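Local coordinates for conserved protein (Methanosarcina mazei, PDB 2NR4) that binds flavin mononucleotide as a dimeric protein of otherwise unknown function, built from a beta-barrel domain and a helical domain, at residues E32-T37 with N79-P84; C75-V80 with W119-C124; V168-Y173 with E183-Y188. All coordinates share one frame; numbering follows the deposited sequence.

Contact 1. Residues E32-T37 with N79-P84; sequences EIIAST and NVVYDP
Strand 32-37 meets the end of strand 75-79 and the loop that follows it in a buried, antiparallel contact that closes the six-stranded beta barrel of this FMN-binding domain, the first strand in the sheet order lying against the last. The closure illustrates how a polar side chain can reinforce a strand pairing from the side. Ile-34 N gives a nearly straight bond to Asn-79 O (2.9 Å, 170° at the hydrogen), whereas the return bond from Asn-79 N to Ile-34 O is bent and weak. The amide of Asn-79 adds a second, straighter grip on the same oxygen. With CG beside the backbone N (chi1 -61°), the side chain turns back along its own strand, toward Ser-36, and ND2 lies 2.9 Å from Ile-34 O, tilted out of that carbonyl plane. The same nitrogen also gives a hydrogen to Ser-36 OG at 3.0 Å. Both acceptors lie practically in the amide plane, so the two N-H groups fix the rotation of the amide, and OD1 is turned to the backbone N of Leu-113. Ser-36 OG also bonds to Pro-111 O, which ties the closure to strand 110-113.

Beyond Asn-79 the contact becomes apolar. CD1 of Ile-34 reaches the fork of Val-81, 3.6 Å from its CG2 and almost as near its CB and CG1, and Phe-87 of helix 84-92 packs on both side chains. Ile-33 sends CG2 to Val-80 CG2 at 4.0 Å, the two side chains crossing at about a right angle, and Val-155 of the second subunit packs on Ile-33. Glu-32, in the FMN pocket, joins through its backbone: water 1 donates to Glu-32 O at 2.7 Å and accepts from Val-81 N at 3.0 Å.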
# COMPACT_ATOMS: atom_id res chain seq x y z
N GLU A 32 8.27 -3.57 1.88
CA GLU A 32 9.10 -2.59 1.15
C GLU A 32 9.29 -1.38 2.03
O GLU A 32 8.36 -0.56 2.26
CB GLU A 32 8.46 -2.20 -0.19
CG GLU A 32 8.06 -3.41 -1.08
CD GLU A 32 9.24 -4.17 -1.68
OE1 GLU A 32 10.42 -3.72 -1.52
OE2 GLU A 32 8.99 -5.24 -2.31
N ILE A 33 10.53 -1.25 2.52
CA ILE A 33 10.86 -0.18 3.46
C ILE A 33 12.04 0.63 2.91
O ILE A 33 12.60 0.30 1.88
CB ILE A 33 11.16 -0.75 4.86
CG1 ILE A 33 12.16 -1.92 4.82
CG2 ILE A 33 9.80 -1.18 5.53
CD1 ILE A 33 13.62 -1.53 4.67
N ILE A 34 12.42 1.69 3.60
CA ILE A 34 13.69 2.32 3.22
C ILE A 34 14.71 1.93 4.29
O ILE A 34 14.50 2.16 5.47
CB ILE A 34 13.50 3.83 3.14
CG1 ILE A 34 12.56 4.12 1.95
CG2 ILE A 34 14.90 4.53 3.02
CD1 ILE A 34 12.01 5.49 1.96
N ALA A 35 15.81 1.36 3.87
CA ALA A 35 16.81 0.89 4.82
C ALA A 35 17.81 2.01 5.06
O ALA A 35 18.33 2.56 4.09
CB ALA A 35 17.53 -0.27 4.23
N SER A 36 18.08 2.33 6.33
CA SER A 36 19.16 3.31 6.64
C SER A 36 20.40 2.54 7.10
O SER A 36 20.29 1.58 7.87
CB SER A 36 18.74 4.33 7.71
OG SER A 36 18.14 3.72 8.84
N THR A 37 21.58 2.98 6.66
CA THR A 37 22.81 2.28 7.04
C THR A 37 23.88 3.38 7.18
O THR A 37 23.64 4.52 6.79
CB THR A 37 23.30 1.32 5.93
OG1 THR A 37 23.35 1.97 4.64
CG2 THR A 37 22.49 -0.02 5.86
N ASN A 79 13.00 1.50 7.89
CA ASN A 79 12.18 2.71 8.06
C ASN A 79 10.90 2.59 7.22
O ASN A 79 10.97 2.55 5.98
CB ASN A 79 12.91 3.96 7.57
CG ASN A 79 14.21 4.19 8.36
OD1 ASN A 79 14.20 4.86 9.39
ND2 ASN A 79 15.30 3.56 7.92
N VAL A 80 9.77 2.58 7.90
CA VAL A 80 8.46 2.54 7.20
C VAL A 80 8.12 3.93 6.73
O VAL A 80 8.09 4.88 7.53
CB VAL A 80 7.30 1.95 8.08
CG1 VAL A 80 5.96 2.10 7.33
CG2 VAL A 80 7.60 0.49 8.46
N VAL A 81 7.90 4.05 5.43
CA VAL A 81 7.66 5.33 4.78
C VAL A 81 6.42 5.18 3.87
O VAL A 81 6.36 4.25 3.05
CB VAL A 81 8.95 5.72 3.99
CG1 VAL A 81 8.66 6.74 2.86
CG2 VAL A 81 10.11 6.13 4.98
N TYR A 82 5.45 6.08 4.01
CA TYR A 82 4.26 6.10 3.13
C TYR A 82 4.36 7.22 2.09
O TYR A 82 3.52 7.33 1.22
CB TYR A 82 2.97 6.33 3.94
CG TYR A 82 2.69 5.30 5.00
CD1 TYR A 82 2.99 3.97 4.80
CD2 TYR A 82 2.08 5.66 6.19
CE1 TYR A 82 2.71 3.00 5.77
CE2 TYR A 82 1.82 4.71 7.17
CZ TYR A 82 2.14 3.39 6.96
OH TYR A 82 1.89 2.46 7.94
N ASP A 83 5.44 8.01 2.16
CA ASP A 83 5.65 9.12 1.25
C ASP A 83 6.38 8.69 -0.03
O ASP A 83 7.53 8.26 0.03
CB ASP A 83 6.45 10.18 2.01
CG ASP A 83 6.75 11.40 1.17
OD1 ASP A 83 6.09 11.65 0.10
OD2 ASP A 83 7.67 12.12 1.63
N PRO A 84 5.72 8.79 -1.20
CA PRO A 84 6.35 8.27 -2.41
C PRO A 84 7.55 9.15 -2.82
O PRO A 84 8.46 8.66 -3.47
CB PRO A 84 5.22 8.37 -3.45
CG PRO A 84 4.41 9.55 -2.95
CD PRO A 84 4.38 9.35 -1.48
O HOH W 1 7.76 1.66 3.61

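Contact 2. Residues C75-V80 with W119-C124; sequences CLASNV and WVVFEC
Phe-122 and Leu-76 form a hydrogen-bonded pair in an antiparallel ladder of the beta barrel, where strands 75-79 and 119-124 run at 162° to each other. The Phe-122 side chain can be followed outward along this ladder. Its CB sits 3.4 Å from Leu-76 O, the acceptor of its own backbone N. CG stands anti to the carbonyl carbon (chi1 -63°), which carries the ring back along its strand, with Leu-76 O in plane at its edge near CD2. Farther out, CE2 comes 3.6 Å from Ser-78 OG, and Ser-78 CB also lies at the ring edge. One face takes Val-120 CG1 of the same strand, offset toward the rim, and Leu-138 of strand 133-145 packs on the side chain as well.

Ser-78 pairs with Val-120 through two backbone bonds, and its OG adds a weak, bent one from Val-120 N while touching Val-120 CB. Ala-77 and Val-121, a non-hydrogen-bonded pair with side chains on the other face of the sheet, bring their CA atoms to 4.1 Å. Here the backbone supplies CA-H...O contacts, such as Ala-77 CA to Val-120 O at 3.0 Å. Trp-119 turns its indole away from strand 75-79 and approaches Asn-79 through CB. At the other end, Cys-75 places SG 3.6 Å from Val-121 CG1, and Cys-124 SG rests 3.9 Å from Leu-76 CB.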
# COMPACT_ATOMS: atom_id res chain seq x y z
N CYS A 75 25.04 -3.78 10.36
CA CYS A 75 23.88 -3.15 10.99
C CYS A 75 23.10 -2.39 9.92
O CYS A 75 23.69 -1.80 8.98
CB CYS A 75 24.31 -2.18 12.09
SG CYS A 75 23.02 -1.43 13.13
N LEU A 76 21.78 -2.43 10.07
CA LEU A 76 20.86 -1.78 9.10
C LEU A 76 19.55 -1.54 9.82
O LEU A 76 19.15 -2.36 10.66
CB LEU A 76 20.70 -2.70 7.88
CG LEU A 76 19.58 -2.60 6.84
CD1 LEU A 76 20.00 -3.44 5.64
CD2 LEU A 76 18.19 -3.05 7.38
N ALA A 77 18.87 -0.43 9.52
CA ALA A 77 17.58 -0.17 10.15
C ALA A 77 16.48 -0.12 9.07
O ALA A 77 16.69 0.44 8.01
CB ALA A 77 17.61 1.15 10.88
N SER A 78 15.34 -0.76 9.34
CA SER A 78 14.17 -0.51 8.53
C SER A 78 13.55 0.83 8.88
O SER A 78 13.51 1.23 10.06
CB SER A 78 13.14 -1.64 8.80
OG SER A 78 12.79 -1.71 10.18
N ASN A 79 13.00 1.50 7.89
CA ASN A 79 12.18 2.71 8.06
C ASN A 79 10.90 2.59 7.22
O ASN A 79 10.97 2.55 5.98
CB ASN A 79 12.91 3.96 7.57
CG ASN A 79 14.21 4.19 8.36
OD1 ASN A 79 14.20 4.86 9.39
ND2 ASN A 79 15.30 3.56 7.92
N VAL A 80 9.77 2.58 7.90
CA VAL A 80 8.46 2.54 7.20
C VAL A 80 8.12 3.93 6.73
O VAL A 80 8.09 4.88 7.53
CB VAL A 80 7.30 1.95 8.08
CG1 VAL A 80 5.96 2.10 7.33
CG2 VAL A 80 7.60 0.49 8.46
N TRP A 119 10.63 2.55 12.98
CA TRP A 119 11.99 2.07 12.63
C TRP A 119 12.39 0.89 13.50
O TRP A 119 11.90 0.76 14.65
CB TRP A 119 13.03 3.23 12.68
CG TRP A 119 13.05 3.95 14.00
CD1 TRP A 119 12.40 5.12 14.31
CD2 TRP A 119 13.72 3.52 15.20
NE1 TRP A 119 12.64 5.45 15.65
CE2 TRP A 119 13.45 4.49 16.21
CE3 TRP A 119 14.55 2.43 15.52
CZ2 TRP A 119 13.96 4.39 17.51
CZ3 TRP A 119 15.05 2.33 16.81
CH2 TRP A 119 14.73 3.30 17.80
N VAL A 120 13.23 0.02 12.95
CA VAL A 120 13.83 -1.07 13.73
C VAL A 120 15.30 -1.09 13.36
O VAL A 120 15.65 -1.17 12.18
CB VAL A 120 13.21 -2.46 13.41
CG1 VAL A 120 13.84 -3.56 14.32
CG2 VAL A 120 11.66 -2.43 13.57
N VAL A 121 16.17 -1.02 14.36
CA VAL A 121 17.59 -1.23 14.12
C VAL A 121 17.91 -2.73 14.24
O VAL A 121 17.63 -3.36 15.26
CB VAL A 121 18.49 -0.38 15.11
CG1 VAL A 121 19.95 -0.61 14.76
CG2 VAL A 121 18.12 1.08 15.02
N PHE A 122 18.53 -3.28 13.20
CA PHE A 122 18.90 -4.71 13.21
C PHE A 122 20.41 -4.91 13.13
O PHE A 122 21.08 -4.23 12.35
CB PHE A 122 18.35 -5.41 11.97
CG PHE A 122 16.84 -5.43 11.87
CD1 PHE A 122 16.09 -6.44 12.51
CD2 PHE A 122 16.19 -4.53 11.02
CE1 PHE A 122 14.69 -6.51 12.33
CE2 PHE A 122 14.81 -4.57 10.87
CZ PHE A 122 14.06 -5.58 11.53
N GLU A 123 20.90 -5.91 13.86
CA GLU A 123 22.20 -6.52 13.59
C GLU A 123 22.00 -7.51 12.43
O GLU A 123 21.09 -8.33 12.46
CB GLU A 123 22.74 -7.28 14.82
CG GLU A 123 24.02 -8.07 14.47
CD GLU A 123 24.73 -8.63 15.70
OE1 GLU A 123 24.21 -8.43 16.83
OE2 GLU A 123 25.81 -9.26 15.51
N CYS A 124 22.83 -7.39 11.41
CA CYS A 124 22.87 -8.32 10.28
C CYS A 124 23.80 -9.47 10.60
O CYS A 124 24.98 -9.27 10.98
CB CYS A 124 23.43 -7.61 9.05
SG CYS A 124 22.46 -6.16 8.57

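Contact 3. Residues V168-Y173 with E183-Y188; sequences VHATRY and ELIRHY
His-169 offers one face of its imidazole to Leu-184, whose CD1 sits over the ring centre, 3.9 Å from the centroid and 9° off the ring normal, a CH-pi contact of nearly ideal direction. The CD2 edge of the same ring meets the Tyr-188 ring rim to rim: His-169 CD2 lies 3.7 Å from Tyr-188 CE2, the planes are only 17° apart, and neither ring covers the other. Their polar ends are joined by water 2, which lies in the imidazole plane, 2.8 Å from His-169 NE2 and 2.6 Å from Tyr-188 OH. Directed across the interface, the one ring reaches all three partners. An alanine here is likely to leave Leu-184 CD1 without the face it rests on and Tyr-188 without its water-bridged mate.

The two segments belong to helices 158-176 and 179-195, consecutive in the chain and joined by a short connection. They form an antiparallel helical hairpin, with the axes of these segments 9.5 Å apart at closest approach and inclined at 159°. Helix 198-210 packs against the hairpin, setting Ile-207 on Ala-170 and Met-204 on Ile-185. Tyr-188 lies at the dimer interface, touching Tyr-188 of the second subunit, while Val-168 touches the FMN. Nearer the helix backbone, Ile-185 passes its CG1 by His-169 CB, and its extended end carries CD1 to Ala-170, 3.6 Å from its CA and 3.9 Å from its CB.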
# COMPACT_ATOMS: atom_id res chain seq x y z
N VAL A 168 11.06 0.52 -9.49
CA VAL A 168 11.71 -0.76 -9.80
C VAL A 168 12.10 -0.78 -11.29
O VAL A 168 13.29 -0.99 -11.65
CB VAL A 168 10.81 -1.97 -9.40
CG1 VAL A 168 11.53 -3.33 -9.67
CG2 VAL A 168 10.49 -1.88 -7.94
N HIS A 169 11.15 -0.50 -12.16
CA HIS A 169 11.44 -0.51 -13.60
C HIS A 169 12.47 0.53 -14.04
O HIS A 169 13.31 0.24 -14.91
CB HIS A 169 10.14 -0.46 -14.41
CG HIS A 169 9.25 -1.63 -14.15
ND1 HIS A 169 9.71 -2.93 -14.16
CD2 HIS A 169 7.94 -1.70 -13.81
CE1 HIS A 169 8.71 -3.75 -13.88
NE2 HIS A 169 7.63 -3.03 -13.65
N ALA A 170 12.44 1.71 -13.45
CA ALA A 170 13.46 2.70 -13.71
C ALA A 170 14.86 2.21 -13.37
O ALA A 170 15.80 2.49 -14.11
CB ALA A 170 13.14 4.05 -13.01
N THR A 171 15.03 1.49 -12.26
CA THR A 171 16.36 0.95 -11.93
C THR A 171 16.79 -0.12 -12.93
O THR A 171 17.99 -0.27 -13.25
CB THR A 171 16.47 0.39 -10.46
OG1 THR A 171 15.70 -0.79 -10.31
CG2 THR A 171 16.08 1.43 -9.41
N ARG A 172 15.81 -0.87 -13.42
CA ARG A 172 16.06 -1.88 -14.44
C ARG A 172 16.40 -1.29 -15.79
O ARG A 172 17.24 -1.84 -16.51
CB ARG A 172 14.89 -2.84 -14.53
CG ARG A 172 14.95 -3.81 -13.39
CD ARG A 172 13.72 -4.61 -13.34
NE ARG A 172 13.75 -5.50 -12.20
CZ ARG A 172 12.70 -6.19 -11.78
NH1 ARG A 172 11.53 -6.09 -12.41
NH2 ARG A 172 12.83 -6.98 -10.73
N TYR A 173 15.77 -0.16 -16.12
CA TYR A 173 16.12 0.59 -17.31
C TYR A 173 17.55 1.10 -17.27
O TYR A 173 18.22 1.18 -18.31
CB TYR A 173 15.18 1.76 -17.54
CG TYR A 173 15.59 2.51 -18.77
CD1 TYR A 173 15.36 1.99 -20.04
CD2 TYR A 173 16.27 3.73 -18.67
CE1 TYR A 173 15.77 2.66 -21.19
CE2 TYR A 173 16.69 4.42 -19.81
CZ TYR A 173 16.44 3.87 -21.05
OH TYR A 173 16.84 4.55 -22.18
N GLU A 183 8.38 2.01 -21.47
CA GLU A 183 6.98 1.77 -21.79
C GLU A 183 6.17 1.40 -20.54
O GLU A 183 5.01 1.82 -20.38
CB GLU A 183 6.91 0.64 -22.83
CG GLU A 183 5.54 0.39 -23.45
CD GLU A 183 5.45 -1.01 -24.08
OE1 GLU A 183 6.05 -1.96 -23.51
OE2 GLU A 183 4.77 -1.16 -25.13
N LEU A 184 6.76 0.58 -19.67
CA LEU A 184 6.16 0.28 -18.38
C LEU A 184 6.09 1.51 -17.47
O LEU A 184 5.09 1.73 -16.80
CB LEU A 184 6.89 -0.86 -17.68
CG LEU A 184 6.40 -2.26 -18.04
CD1 LEU A 184 7.39 -3.33 -17.56
CD2 LEU A 184 5.01 -2.51 -17.46
N ILE A 185 7.13 2.33 -17.48
CA ILE A 185 7.15 3.54 -16.66
C ILE A 185 6.05 4.50 -17.11
O ILE A 185 5.40 5.13 -16.30
CB ILE A 185 8.54 4.21 -16.64
CG1 ILE A 185 9.54 3.28 -15.96
CG2 ILE A 185 8.54 5.60 -15.94
CD1 ILE A 185 10.96 3.70 -16.17
N ARG A 186 5.81 4.57 -18.42
CA ARG A 186 4.75 5.45 -18.93
C ARG A 186 3.36 5.00 -18.48
O ARG A 186 2.52 5.84 -18.15
CB ARG A 186 4.79 5.56 -20.47
CG ARG A 186 6.17 5.72 -21.04
CD ARG A 186 6.86 6.98 -20.57
NE ARG A 186 8.22 7.11 -21.13
CZ ARG A 186 8.53 6.99 -22.42
NH1 ARG A 186 7.60 6.69 -23.32
NH2 ARG A 186 9.79 7.14 -22.81
N HIS A 187 3.13 3.69 -18.48
CA HIS A 187 1.88 3.11 -17.99
C HIS A 187 1.73 3.41 -16.50
O HIS A 187 0.66 3.81 -16.05
CB HIS A 187 1.82 1.59 -18.26
CG HIS A 187 0.82 0.84 -17.42
ND1 HIS A 187 -0.53 0.85 -17.68
CD2 HIS A 187 0.98 0.06 -16.33
CE1 HIS A 187 -1.17 0.13 -16.78
NE2 HIS A 187 -0.27 -0.37 -15.94
N TYR A 188 2.80 3.25 -15.73
CA TYR A 188 2.66 3.60 -14.31
C TYR A 188 2.48 5.11 -14.07
O TYR A 188 1.75 5.51 -13.16
CB TYR A 188 3.80 3.01 -13.48
CG TYR A 188 3.64 1.52 -13.36
CD1 TYR A 188 2.53 0.98 -12.70
CD2 TYR A 188 4.56 0.66 -13.92
CE1 TYR A 188 2.36 -0.41 -12.59
CE2 TYR A 188 4.40 -0.73 -13.82
CZ TYR A 188 3.31 -1.25 -13.16
OH TYR A 188 3.13 -2.61 -13.05
O HOH W 2 5.26 -3.87 -12.31

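Contacts 1 and 2 are successive seams of one barrel, sharing Asn-79 and Val-80, with centres about 10 Å apart. Strand 75-79 lies between strands 29-37 and 118-130, and Ser-36 N, 2.9 Å from Ala-77 O in a probable hydrogen bond, continues the first seam alongside the second. Contact 3 belongs to the helical domain; its centre is about 20 Å from that of contact 1 and 28 Å from that of contact 2. The flavin relates the two domains: Glu-32 of contact 1 and Val-168 of contact 3 both touch FMN, whereas the side chain of Leu-76 in contact 2 stays about 8 Å from it. Contacts 1 and 3 also both meet the second subunit.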